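Local structure of flavin-containing monooxygenase (Allium sativum, 6WPU) at residues R42-T47 against V357-I362; A225-I230 against M291-Y296; V241-R246 against M262-M267; C347-K352 against W404-C409. The protein is a flavin-dependent monooxygenase that carries FAD and, as an S-allyl-L-cysteine S-oxygenase, probably converts its thioether substrate into the sulfoxide. All blocks are in the same frame, centred on the assembly; numbering follows the deposited sequence. Where two conformers were deposited one is given.

In the fold
The four contacts fall into two neighbouring pairs on opposite sides of the chain's centre. Interactions 1 and 4 share helix 343-358, with centres 13 Å apart, and Arg361 NH1 of the first probably hydrogen-bonds Cys409 O of the second at 3.2 Å. Interactions 2 and 3 lie 11 Å apart between centres and meet where Val228 CA packs on Ile243 CD1; helix 225-234 is followed in the chain by strand 240-244, and both contacts reach the same sheet. The FAD lies between the pairs: the side chain of Ser226 in interaction 2 is about 5 Å from it, that of Gln350 in interaction 4 about 8 Å. Interactions 1 and 3 are the most distant, with centres 49 Å apart.

Interaction 1 (R42-T47 against V357-I362); sequences RREGHT and VLSGRI. With SO4 (sulfate ion), chain C.
Glu44 reaches over to Ser359 and Arg361, so that one carboxylate joins the ends of helices 32-43 and 343-358. Its CG stands trans to the backbone N (chi1 -166°), and a bend at chi2 turns OE2 in between its two partners. Ser359 OG meets Glu44 OE2 at its anti lone pair, 2.7 Å away. Arg361 NE comes to Glu44 OE2 from the syn side at 2.8 Å, forming a salt bridge. Carboxylate and guanidinium planes stand 59° apart, and the second link, from Arg361 NH2 to Glu44 OE1, is weak at 3.3 Å. Beside this group the His46 ring turns its edge to the Ser359 backbone N, with CE1 at 3.4 Å, while its NE2 is bonded to Ala355 O. Gly45 and Gly360 each close their helix with a Schellman motif. On the last turn of helix 32-43, Arg42 and Arg43 bind a sulfate ion, probably from the crystallisation liquor, with Arg43 NE 2.7 Å from its O3. An alanine in place of Glu44 would probably leave Arg361 without its charge partner, though still bonded to Cys409 O, and take the carboxylate from Ser359 OG. Two donors on OE2, one an arginine, probably favour the ionised carboxylate.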
loop_
_atom_site.group_PDB
_atom_site.type_symbol
_atom_site.label_atom_id
_atom_site.label_comp_id
_atom_site.label_asym_id
_atom_site.label_seq_id
_atom_site.Cartn_x
_atom_site.Cartn_y
_atom_site.Cartn_z
ATOM N N ARG A 42 -13.735 8.748 15.864
ATOM C CA ARG A 42 -14.793 9.691 16.201
ATOM C C ARG A 42 -16.107 8.968 16.477
ATOM O O ARG A 42 -16.817 9.298 17.432
ATOM C CB ARG A 42 -14.956 10.721 15.076
ATOM C CG ARG A 42 -15.965 11.851 15.406
ATOM C CD ARG A 42 -17.335 11.605 14.771
ATOM N NE ARG A 42 -17.240 11.474 13.318
ATOM C CZ ARG A 42 -18.116 10.811 12.569
ATOM N NH1 ARG A 42 -19.159 10.210 13.145
ATOM N NH2 ARG A 42 -17.942 10.733 11.246
ATOM N N ARG A 43 -16.438 7.967 15.659
ATOM C CA ARG A 43 -17.696 7.248 15.837
ATOM C C ARG A 43 -17.771 6.568 17.191
ATOM O O ARG A 43 -18.864 6.374 17.724
ATOM C CB ARG A 43 -17.872 6.200 14.746
ATOM C CG ARG A 43 -18.232 6.755 13.413
ATOM C CD ARG A 43 -18.244 5.663 12.375
ATOM N NE ARG A 43 -19.003 6.097 11.219
ATOM C CZ ARG A 43 -19.133 5.408 10.097
ATOM N NH1 ARG A 43 -18.529 4.234 9.949
ATOM N NH2 ARG A 43 -19.866 5.912 9.116
ATOM N N GLU A 44 -16.633 6.171 17.741
ATOM C CA GLU A 44 -16.590 5.479 19.016
ATOM C C GLU A 44 -16.452 6.433 20.207
ATOM O O GLU A 44 -16.348 5.963 21.340
ATOM C CB GLU A 44 -15.443 4.458 18.979
ATOM C CG GLU A 44 -15.422 3.405 20.064
ATOM C CD GLU A 44 -16.595 2.438 20.020
ATOM O OE1 GLU A 44 -17.360 2.423 19.027
ATOM O OE2 GLU A 44 -16.740 1.676 20.994
ATOM N N GLY A 45 -16.467 7.754 19.982
ATOM C CA GLY A 45 -16.455 8.730 21.063
ATOM C C GLY A 45 -15.097 9.326 21.397
ATOM O O GLY A 45 -15.014 10.159 22.304
ATOM N N HIS A 46 -14.035 8.928 20.698
ATOM C CA HIS A 46 -12.700 9.438 20.983
ATOM C C HIS A 46 -12.482 10.801 20.338
ATOM O O HIS A 46 -13.114 11.148 19.344
ATOM C CB HIS A 46 -11.633 8.466 20.473
ATOM C CG HIS A 46 -11.788 7.081 21.011
ATOM N ND1 HIS A 46 -11.727 6.797 22.359
ATOM C CD2 HIS A 46 -12.026 5.904 20.388
ATOM C CE1 HIS A 46 -11.914 5.502 22.544
ATOM N NE2 HIS A 46 -12.092 4.935 21.362
ATOM N N THR A 47 -11.572 11.577 20.921
ATOM C CA THR A 47 -11.053 12.779 20.284
ATOM C C THR A 47 -9.711 12.459 19.620
ATOM O O THR A 47 -9.015 11.508 19.995
ATOM C CB THR A 47 -10.891 13.917 21.294
ATOM O OG1 THR A 47 -9.957 13.524 22.303
ATOM C CG2 THR A 47 -12.222 14.245 21.963
ATOM N N VAL A 357 -11.469 -1.198 21.060
ATOM C CA VAL A 357 -10.540 -1.551 22.132
ATOM C C VAL A 357 -10.256 -0.329 23.011
ATOM O O VAL A 357 -10.395 -0.381 24.239
ATOM C CB VAL A 357 -9.245 -2.145 21.545
ATOM C CG1 VAL A 357 -8.175 -2.251 22.619
ATOM C CG2 VAL A 357 -9.509 -3.504 20.919
ATOM N N LEU A 358 -9.872 0.793 22.390
ATOM C CA LEU A 358 -9.539 1.997 23.151
ATOM C C LEU A 358 -10.699 2.471 24.018
ATOM O O LEU A 358 -10.472 3.014 25.107
ATOM C CB LEU A 358 -9.105 3.120 22.205
ATOM C CG LEU A 358 -7.715 2.884 21.595
ATOM C CD1 LEU A 358 -7.372 3.948 20.587
ATOM C CD2 LEU A 358 -6.673 2.823 22.712
ATOM N N SER A 359 -11.935 2.286 23.554
ATOM C CA SER A 359 -13.110 2.702 24.305
ATOM C C SER A 359 -13.507 1.703 25.378
ATOM O O SER A 359 -14.448 1.978 26.136
ATOM C CB SER A 359 -14.305 2.915 23.370
ATOM O OG SER A 359 -14.897 1.668 23.026
ATOM N N GLY A 360 -12.827 0.561 25.464
ATOM C CA GLY A 360 -13.207 -0.459 26.418
ATOM C C GLY A 360 -14.398 -1.292 26.016
ATOM O O GLY A 360 -14.760 -2.216 26.754
ATOM N N ARG A 361 -15.017 -1.016 24.867
ATOM C CA ARG A 361 -16.174 -1.805 24.450
ATOM C C ARG A 361 -15.798 -3.264 24.202
ATOM O O ARG A 361 -16.598 -4.169 24.455
ATOM C CB ARG A 361 -16.806 -1.186 23.201
ATOM C CG ARG A 361 -17.867 -2.057 22.565
ATOM C CD ARG A 361 -18.832 -1.248 21.734
ATOM N NE ARG A 361 -18.224 -0.710 20.522
ATOM C CZ ARG A 361 -17.970 -1.424 19.422
ATOM N NH1 ARG A 361 -18.251 -2.725 19.384
ATOM N NH2 ARG A 361 -17.428 -0.839 18.357
ATOM N N ILE A 362 -14.593 -3.519 23.700
ATOM C CA ILE A 362 -14.104 -4.884 23.581
ATOM C C ILE A 362 -12.721 -4.948 24.210
ATOM O O ILE A 362 -12.076 -3.930 24.465
ATOM C CB ILE A 362 -14.065 -5.388 22.117
ATOM C CG1 ILE A 362 -13.054 -4.613 21.292
ATOM C CG2 ILE A 362 -15.445 -5.319 21.452
ATOM C CD1 ILE A 362 -13.049 -5.071 19.859
HETATM S S SO4 C . -21.388 9.057 10.575
HETATM O O1 SO4 C . -20.615 10.238 10.191
HETATM O O2 SO4 C . -21.711 8.262 9.396
HETATM O O3 SO4 C . -20.651 8.253 11.535
HETATM O O4 SO4 C . -22.610 9.503 11.235
#

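Interaction 2 (A225-I230 against M291-Y296); sequences ASAVDI and MHCTGY
Ile230 and Met291 make the tighter half of this contact, with Ala227 and Cys293 continuing it along the helix. Ile230 directs CG2, trans to its own backbone N, at the sulfur of Met291, 3.8 Å away. The two side chains meet at a slant, and the Met291 methyl CE, swung round by a bend at chi3 (-46°), stays near the same branch at 4.2 Å. One turn back, the small side chain of Ala227 lets the chain of Cys293 come close: the two CA atoms are 5.8 Å apart, and CB of Ala227 is 4.0 Å from CB of Cys293. The Cys293 sulfur lies over the helix backbone, 3.8 Å from CA of Ala227, and CD1 of Ile230 flanks it. Cys293 was modelled in two conformers, however, so the contacts of this sulfur hold for one conformer and are doubtful for the other. The two segments meet through van der Waals contacts, with no hydrogen bond or salt bridge between them.

The other end is looser. Ser226 brings OG no nearer than 4.0 Å to Cys293 SG, a distance without bonding; the residue is partly exposed, its side chain about 5 Å from the bound FAD.

Helix 225-234 thus covers the sheet in a beta-alpha-beta crossover, rising from strand 217-221 and leading into strand 240-244. Ile220 of strand 217-221 touches Ile230, Met291 and Cys293, while strand 289-292 is hydrogen-bonded beside that strand, and Met202 of strand 200-203 and Tyr207 pack on the Met291 side chain.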
loop_
_atom_site.group_PDB
_atom_site.type_symbol
_atom_site.label_atom_id
_atom_site.label_comp_id
_atom_site.label_asym_id
_atom_site.label_seq_id
_atom_site.Cartn_x
_atom_site.Cartn_y
_atom_site.Cartn_z
ATOM N N ALA A 225 1.895 -7.816 -11.156
ATOM C CA ALA A 225 1.144 -7.270 -12.282
ATOM C C ALA A 225 1.388 -5.771 -12.436
ATOM O O ALA A 225 1.231 -5.226 -13.531
ATOM C CB ALA A 225 -0.351 -7.558 -12.111
ATOM N N SER A 226 1.763 -5.097 -11.351
ATOM C CA SER A 226 2.195 -3.711 -11.443
ATOM C C SER A 226 3.369 -3.552 -12.420
ATOM O O SER A 226 3.402 -2.611 -13.231
ATOM C CB SER A 226 2.563 -3.222 -10.044
ATOM O OG SER A 226 3.152 -1.931 -10.083
ATOM N N ALA A 227 4.346 -4.463 -12.362
ATOM C CA ALA A 227 5.470 -4.368 -13.286
ATOM C C ALA A 227 4.999 -4.533 -14.725
ATOM O O ALA A 227 5.504 -3.862 -15.634
ATOM C CB ALA A 227 6.536 -5.401 -12.929
ATOM N N VAL A 228 3.992 -5.381 -14.948
ATOM C CA VAL A 228 3.461 -5.534 -16.296
ATOM C C VAL A 228 2.752 -4.257 -16.748
ATOM O O VAL A 228 2.861 -3.859 -17.913
ATOM C CB VAL A 228 2.540 -6.765 -16.367
ATOM C CG1 VAL A 228 2.045 -6.968 -17.777
ATOM C CG2 VAL A 228 3.285 -8.001 -15.900
ATOM N N ASP A 229 2.015 -3.600 -15.839
ATOM C CA ASP A 229 1.361 -2.330 -16.160
ATOM C C ASP A 229 2.375 -1.286 -16.620
ATOM O O ASP A 229 2.163 -0.582 -17.614
ATOM C CB ASP A 229 0.602 -1.784 -14.931
ATOM C CG ASP A 229 -0.755 -2.425 -14.729
ATOM O OD1 ASP A 229 -1.348 -2.936 -15.703
ATOM O OD2 ASP A 229 -1.241 -2.408 -13.573
ATOM N N ILE A 230 3.458 -1.127 -15.865
ATOM C CA ILE A 230 4.449 -0.128 -16.229
ATOM C C ILE A 230 5.105 -0.492 -17.553
ATOM O O ILE A 230 5.276 0.368 -18.431
ATOM C CB ILE A 230 5.475 0.028 -15.097
ATOM C CG1 ILE A 230 4.807 0.722 -13.904
ATOM C CG2 ILE A 230 6.695 0.802 -15.599
ATOM C CD1 ILE A 230 5.750 1.082 -12.783
ATOM N N MET A 291 14.930 -0.490 -14.752
ATOM C CA MET A 291 14.015 0.014 -13.731
ATOM C C MET A 291 13.720 -1.108 -12.739
ATOM O O MET A 291 13.291 -2.195 -13.142
ATOM C CB MET A 291 12.721 0.538 -14.354
ATOM C CG MET A 291 11.706 1.022 -13.286
ATOM S SD MET A 291 10.077 1.468 -13.940
ATOM C CE MET A 291 10.493 2.477 -15.371
ATOM N N HIS A 292 13.973 -0.859 -11.452
ATOM C CA HIS A 292 13.567 -1.803 -10.404
ATOM C C HIS A 292 12.095 -1.572 -10.080
ATOM O O HIS A 292 11.735 -0.514 -9.558
ATOM C CB HIS A 292 14.384 -1.630 -9.124
ATOM C CG HIS A 292 15.866 -1.719 -9.303
ATOM N ND1 HIS A 292 16.644 -2.605 -8.590
ATOM C CD2 HIS A 292 16.719 -1.007 -10.079
ATOM C CE1 HIS A 292 17.910 -2.449 -8.937
ATOM N NE2 HIS A 292 17.984 -1.484 -9.837
ATOM N N CYS A 293 11.235 -2.534 -10.406
ATOM C CA CYS A 293 9.854 -2.507 -9.903
ATOM C C CYS A 293 9.709 -3.544 -8.792
ATOM O O CYS A 293 8.881 -4.442 -8.830
ATOM C CB CYS A 293 8.849 -2.742 -11.039
ATOM S SG CYS A 293 7.114 -2.159 -10.698
ATOM N N THR A 294 10.571 -3.394 -7.789
ATOM C CA THR A 294 10.765 -4.384 -6.742
ATOM C C THR A 294 10.100 -3.995 -5.421
ATOM O O THR A 294 10.359 -4.638 -4.401
ATOM C CB THR A 294 12.264 -4.602 -6.544
ATOM O OG1 THR A 294 12.935 -3.338 -6.690
ATOM C CG2 THR A 294 12.814 -5.572 -7.600
ATOM N N GLY A 295 9.266 -2.968 -5.412
ATOM C CA GLY A 295 8.460 -2.666 -4.240
ATOM C C GLY A 295 9.168 -1.810 -3.202
ATOM O O GLY A 295 10.124 -1.070 -3.478
ATOM N N TYR A 296 8.675 -1.930 -1.969
ATOM C CA TYR A 296 8.974 -0.965 -0.926
ATOM C C TYR A 296 9.240 -1.674 0.391
ATOM O O TYR A 296 9.051 -2.887 0.529
ATOM C CB TYR A 296 7.828 0.041 -0.781
ATOM C CG TYR A 296 7.631 0.816 -2.054
ATOM C CD1 TYR A 296 8.293 2.026 -2.257
ATOM C CD2 TYR A 296 6.807 0.328 -3.068
ATOM C CE1 TYR A 296 8.143 2.736 -3.434
ATOM C CE2 TYR A 296 6.652 1.027 -4.256
ATOM C CZ TYR A 296 7.323 2.227 -4.434
ATOM O OH TYR A 296 7.182 2.919 -5.621
#

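Interaction 3 (V241-R246 against M262-M267); sequences VHIANR and MWLHSM
A parallel beta pair in the mixed sheet joins Val241-Ala244 to Met262-His265. Trp263 N bonds to Val241 O and Ile243 N to Trp263 O, both at 2.8 Å; His265 N to Ile243 O and Asn245 N to His265 O carry the ladder on. On one face stand the rings. His242 ND1 and His265 NE2 share a hydrogen bond of 2.8 Å, close to straight at 164°, the rings meeting rim to rim. His242 CG is trans to its carbonyl carbon (chi1 -64°), which sets the imidazole beside Trp263; the ring planes differ by only 18° but are slid apart, and Trp263 CE3 comes over the imidazole face, 3.9 Å from His242 CE1. His242 NE2 bonds Glu240 and His265 ND1 bonds Asp281, so the coupled imidazoles probably carry a shared positive charge between two carboxylates. A leucine in place of His242 would probably leave His265 NE2 without its mate and break that chain of bonds. On the reverse face Ile243 CD1 touches Leu264 CD2 at 3.6 Å and Met262 SD at 4.0 Å, next to Ser231 of helix 225-234. Strand 240-244 following that helix from strand 217-221 is the parallel beta-alpha-beta arrangement of Rossmann-like folds.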
loop_
_atom_site.group_PDB
_atom_site.type_symbol
_atom_site.label_atom_id
_atom_site.label_comp_id
_atom_site.label_asym_id
_atom_site.label_seq_id
_atom_site.Cartn_x
_atom_site.Cartn_y
_atom_site.Cartn_z
ATOM N N VAL A 241 10.862 -3.350 -24.622
ATOM C CA VAL A 241 10.668 -3.523 -23.185
ATOM C C VAL A 241 10.894 -4.996 -22.861
ATOM O O VAL A 241 10.321 -5.875 -23.512
ATOM C CB VAL A 241 9.270 -3.055 -22.738
ATOM C CG1 VAL A 241 9.121 -3.166 -21.216
ATOM C CG2 VAL A 241 9.027 -1.613 -23.195
ATOM N N HIS A 242 11.752 -5.262 -21.880
ATOM C CA HIS A 242 12.058 -6.616 -21.434
ATOM C C HIS A 242 11.745 -6.704 -19.946
ATOM O O HIS A 242 12.302 -5.937 -19.150
ATOM C CB HIS A 242 13.525 -6.958 -21.699
ATOM C CG HIS A 242 13.888 -6.988 -23.153
ATOM N ND1 HIS A 242 13.918 -8.152 -23.886
ATOM C CD2 HIS A 242 14.237 -5.995 -24.007
ATOM C CE1 HIS A 242 14.274 -7.878 -25.130
ATOM N NE2 HIS A 242 14.462 -6.573 -25.230
ATOM N N ILE A 243 10.842 -7.610 -19.572
ATOM C CA ILE A 243 10.493 -7.827 -18.170
ATOM C C ILE A 243 11.328 -8.984 -17.648
ATOM O O ILE A 243 11.364 -10.057 -18.262
ATOM C CB ILE A 243 8.992 -8.111 -17.993
ATOM C CG1 ILE A 243 8.152 -7.075 -18.741
ATOM C CG2 ILE A 243 8.623 -8.103 -16.515
ATOM C CD1 ILE A 243 6.651 -7.263 -18.569
ATOM N N ALA A 244 12.022 -8.762 -16.531
ATOM C CA ALA A 244 12.715 -9.828 -15.809
ATOM C C ALA A 244 11.818 -10.192 -14.641
ATOM O O ALA A 244 11.750 -9.457 -13.659
ATOM C CB ALA A 244 14.092 -9.384 -15.329
ATOM N N ASN A 245 11.112 -11.318 -14.751
ATOM C CA ASN A 245 10.055 -11.689 -13.807
ATOM C C ASN A 245 10.471 -13.027 -13.212
ATOM O O ASN A 245 10.303 -14.078 -13.841
ATOM C CB ASN A 245 8.692 -11.758 -14.506
ATOM C CG ASN A 245 7.576 -12.305 -13.608
ATOM O OD1 ASN A 245 7.811 -12.765 -12.494
ATOM N ND2 ASN A 245 6.352 -12.264 -14.112
ATOM N N ARG A 246 11.001 -12.988 -11.991
ATOM C CA ARG A 246 11.635 -14.180 -11.447
ATOM C C ARG A 246 10.641 -15.271 -11.074
ATOM O O ARG A 246 11.075 -16.368 -10.718
ATOM C CB ARG A 246 12.496 -13.825 -10.235
ATOM C CG ARG A 246 11.732 -13.407 -9.017
ATOM C CD ARG A 246 12.632 -13.548 -7.811
ATOM N NE ARG A 246 12.136 -12.811 -6.657
ATOM C CZ ARG A 246 12.880 -12.530 -5.592
ATOM N NH1 ARG A 246 12.363 -11.850 -4.572
ATOM N NH2 ARG A 246 14.148 -12.927 -5.559
ATOM N N MET A 262 7.543 -6.022 -26.653
ATOM C CA MET A 262 7.665 -6.359 -25.236
ATOM C C MET A 262 7.943 -7.846 -25.093
ATOM O O MET A 262 7.239 -8.672 -25.685
ATOM C CB MET A 262 6.405 -5.991 -24.446
ATOM C CG MET A 262 6.515 -6.290 -22.944
ATOM S SD MET A 262 5.112 -5.691 -21.949
ATOM C CE MET A 262 4.464 -4.450 -23.042
ATOM N N TRP A 263 8.976 -8.185 -24.321
ATOM C CA TRP A 263 9.348 -9.575 -24.102
ATOM C C TRP A 263 9.429 -9.873 -22.612
ATOM O O TRP A 263 9.783 -9.003 -21.807
ATOM C CB TRP A 263 10.679 -9.906 -24.762
ATOM C CG TRP A 263 10.587 -9.943 -26.262
ATOM C CD1 TRP A 263 10.374 -11.048 -27.055
ATOM C CD2 TRP A 263 10.692 -8.825 -27.151
ATOM N NE1 TRP A 263 10.342 -10.676 -28.376
ATOM C CE2 TRP A 263 10.535 -9.321 -28.465
ATOM C CE3 TRP A 263 10.900 -7.455 -26.965
ATOM C CZ2 TRP A 263 10.585 -8.494 -29.585
ATOM C CZ3 TRP A 263 10.949 -6.633 -28.079
ATOM C CH2 TRP A 263 10.795 -7.156 -29.375
ATOM N N LEU A 264 9.114 -11.121 -22.265
ATOM C CA LEU A 264 9.131 -11.620 -20.896
ATOM C C LEU A 264 10.322 -12.547 -20.696
ATOM O O LEU A 264 10.567 -13.442 -21.511
ATOM C CB LEU A 264 7.834 -12.364 -20.573
ATOM C CG LEU A 264 6.558 -11.574 -20.844
ATOM C CD1 LEU A 264 5.388 -12.511 -21.055
ATOM C CD2 LEU A 264 6.293 -10.670 -19.692
ATOM N N HIS A 265 11.052 -12.334 -19.609
ATOM C CA HIS A 265 12.178 -13.172 -19.238
ATOM C C HIS A 265 12.044 -13.562 -17.774
ATOM O O HIS A 265 11.212 -13.031 -17.031
ATOM C CB HIS A 265 13.512 -12.457 -19.455
ATOM C CG HIS A 265 13.682 -11.909 -20.835
ATOM N ND1 HIS A 265 14.100 -12.683 -21.895
ATOM C CD2 HIS A 265 13.487 -10.663 -21.329
ATOM C CE1 HIS A 265 14.153 -11.938 -22.985
ATOM N NE2 HIS A 265 13.785 -10.709 -22.668
ATOM N N SER A 266 12.907 -14.480 -17.363
ATOM C CA SER A 266 12.901 -14.922 -15.983
ATOM C C SER A 266 13.753 -14.012 -15.108
ATOM O O SER A 266 13.276 -13.489 -14.095
ATOM C CB SER A 266 13.384 -16.370 -15.906
ATOM O OG SER A 266 13.058 -16.916 -14.643
ATOM N N MET A 267 15.006 -13.792 -15.481
ATOM C CA MET A 267 15.886 -13.031 -14.610
ATOM C C MET A 267 17.108 -12.578 -15.386
ATOM O O MET A 267 17.501 -13.200 -16.380
ATOM C CB MET A 267 16.334 -13.857 -13.404
ATOM C CG MET A 267 17.119 -15.091 -13.811
ATOM S SD MET A 267 17.534 -16.178 -12.434
ATOM C CE MET A 267 18.848 -15.257 -11.637
#

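Interaction 4 (C347-K352 against W404-C409); sequences CELQSK and WLANEC
Leu405 ties the Trp404 ring to the helix-helix packing of 343-358 against 398-409: its CD2 sits at the edge of the indole, in the ring plane, while Leu405 CD1 packs 3.6 Å from the aliphatic CG of Gln350. One face of the indole carries CG of Glu408, 3.5 Å above the plane and offset toward the rim. Lys321 makes a cation-pi contact with the ring, and Trp353 meets it edge-to-face. The Gln350 amide is fixed at both ends, OE1 by Gly336 N and NE2 by Tyr401 OH.

The axes of the short helical segments 347-352 and 404-409, beside the FAD-binding part of the fold, are inclined at 35° and 9.0 Å apart. At the centre Leu349 and Leu405 touch through their CB atoms, 4.0 Å apart. Leu349 CG is trans to its carbonyl carbon (chi1 -69°), which carries CD2 over to the methyl of Ala406, 4.2 Å away. At the far end Lys352 lays the aliphatic part of its chain against Cys409; CB and CG are each 4.0 Å from the sulfur, whereas two bends take NZ off to a salt bridge with Glu40. The thiol closes the contact on backbone, with Cys409 SG 3.6 Å from Lys352 C.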
loop_
_atom_site.group_PDB
_atom_site.type_symbol
_atom_site.label_atom_id
_atom_site.label_comp_id
_atom_site.label_asym_id
_atom_site.label_seq_id
_atom_site.Cartn_x
_atom_site.Cartn_y
_atom_site.Cartn_z
ATOM N N CYS A 347 -8.472 -1.461 6.255
ATOM C CA CYS A 347 -8.128 -0.386 7.181
ATOM C C CYS A 347 -9.352 0.060 7.974
ATOM O O CYS A 347 -9.246 0.399 9.158
ATOM C CB CYS A 347 -7.522 0.801 6.424
ATOM S SG CYS A 347 -5.887 0.472 5.650
ATOM N N GLU A 348 -10.517 0.060 7.328
ATOM C CA GLU A 348 -11.764 0.394 8.004
ATOM C C GLU A 348 -12.000 -0.537 9.183
ATOM O O GLU A 348 -12.291 -0.089 10.303
ATOM C CB GLU A 348 -12.917 0.310 6.996
ATOM C CG GLU A 348 -14.326 0.689 7.498
ATOM C CD GLU A 348 -15.363 0.622 6.355
ATOM O OE1 GLU A 348 -15.040 0.034 5.286
ATOM O OE2 GLU A 348 -16.487 1.157 6.510
ATOM N N LEU A 349 -11.843 -1.841 8.956
ATOM C CA LEU A 349 -12.123 -2.809 10.007
ATOM C C LEU A 349 -11.034 -2.799 11.074
ATOM O O LEU A 349 -11.330 -2.946 12.266
ATOM C CB LEU A 349 -12.292 -4.191 9.399
ATOM C CG LEU A 349 -13.558 -4.332 8.560
ATOM C CD1 LEU A 349 -13.497 -5.611 7.716
ATOM C CD2 LEU A 349 -14.813 -4.322 9.458
ATOM N N GLN A 350 -9.777 -2.600 10.674
ATOM C CA GLN A 350 -8.712 -2.458 11.660
ATOM C C GLN A 350 -8.982 -1.294 12.603
ATOM O O GLN A 350 -8.806 -1.409 13.818
ATOM C CB GLN A 350 -7.367 -2.255 10.974
ATOM C CG GLN A 350 -6.790 -3.490 10.333
ATOM C CD GLN A 350 -5.398 -3.228 9.809
ATOM O OE1 GLN A 350 -5.111 -2.132 9.333
ATOM N NE2 GLN A 350 -4.521 -4.224 9.904
ATOM N N SER A 351 -9.376 -0.152 12.057
ATOM C CA SER A 351 -9.510 1.011 12.914
ATOM C C SER A 351 -10.807 0.940 13.710
ATOM O O SER A 351 -10.875 1.464 14.824
ATOM C CB SER A 351 -9.419 2.285 12.075
ATOM O OG SER A 351 -10.392 2.277 11.049
ATOM N N LYS A 352 -11.815 0.252 13.170
ATOM C CA LYS A 352 -13.017 -0.049 13.937
ATOM C C LYS A 352 -12.675 -0.904 15.154
ATOM O O LYS A 352 -13.185 -0.674 16.256
ATOM C CB LYS A 352 -14.031 -0.755 13.029
ATOM C CG LYS A 352 -15.481 -0.684 13.475
ATOM C CD LYS A 352 -16.390 -1.429 12.486
ATOM C CE LYS A 352 -16.468 -0.731 11.126
ATOM N NZ LYS A 352 -17.261 0.543 11.199
ATOM N N TRP A 404 -12.490 -11.808 10.794
ATOM C CA TRP A 404 -12.092 -11.887 12.196
ATOM C C TRP A 404 -12.205 -10.520 12.870
ATOM O O TRP A 404 -12.718 -10.406 13.991
ATOM C CB TRP A 404 -10.667 -12.433 12.325
ATOM C CG TRP A 404 -10.272 -12.644 13.757
ATOM C CD1 TRP A 404 -10.445 -13.776 14.492
ATOM C CD2 TRP A 404 -9.675 -11.680 14.640
ATOM N NE1 TRP A 404 -9.987 -13.586 15.776
ATOM C CE2 TRP A 404 -9.510 -12.308 15.893
ATOM C CE3 TRP A 404 -9.263 -10.352 14.491
ATOM C CZ2 TRP A 404 -8.948 -11.660 16.988
ATOM C CZ3 TRP A 404 -8.702 -9.700 15.584
ATOM C CH2 TRP A 404 -8.545 -10.361 16.816
ATOM N N LEU A 405 -11.747 -9.471 12.193
ATOM C CA LEU A 405 -11.897 -8.129 12.734
ATOM C C LEU A 405 -13.370 -7.761 12.868
ATOM O O LEU A 405 -13.798 -7.234 13.902
ATOM C CB LEU A 405 -11.161 -7.122 11.847
ATOM C CG LEU A 405 -9.628 -7.168 11.840
ATOM C CD1 LEU A 405 -9.055 -6.299 10.721
ATOM C CD2 LEU A 405 -9.089 -6.737 13.173
ATOM N N ALA A 406 -14.170 -8.048 11.834
ATOM C CA ALA A 406 -15.599 -7.740 11.899
ATOM C C ALA A 406 -16.268 -8.449 13.072
ATOM O O ALA A 406 -17.100 -7.862 13.781
ATOM C CB ALA A 406 -16.282 -8.120 10.585
ATOM N N ASN A 407 -15.913 -9.711 13.303
ATOM C CA ASN A 407 -16.512 -10.417 14.426
ATOM C C ASN A 407 -16.060 -9.840 15.760
ATOM O O ASN A 407 -16.834 -9.828 16.723
ATOM C CB ASN A 407 -16.194 -11.904 14.347
ATOM C CG ASN A 407 -17.002 -12.709 15.346
ATOM O OD1 ASN A 407 -18.163 -13.034 15.100
ATOM N ND2 ASN A 407 -16.400 -13.010 16.491
ATOM N N GLU A 408 -14.827 -9.340 15.845
ATOM C CA GLU A 408 -14.399 -8.696 17.083
ATOM C C GLU A 408 -15.232 -7.455 17.370
ATOM O O GLU A 408 -15.610 -7.205 18.519
ATOM C CB GLU A 408 -12.914 -8.346 17.005
ATOM C CG GLU A 408 -12.015 -9.554 17.125
ATOM C CD GLU A 408 -12.265 -10.305 18.429
ATOM O OE1 GLU A 408 -11.968 -9.749 19.511
ATOM O OE2 GLU A 408 -12.778 -11.438 18.366
ATOM N N CYS A 409 -15.549 -6.680 16.335
ATOM C CA CYS A 409 -16.271 -5.419 16.465
ATOM C C CYS A 409 -17.775 -5.571 16.493
ATOM O O CYS A 409 -18.466 -4.581 16.743
ATOM C CB CYS A 409 -15.955 -4.497 15.289
ATOM S SG CYS A 409 -14.295 -4.104 15.159
#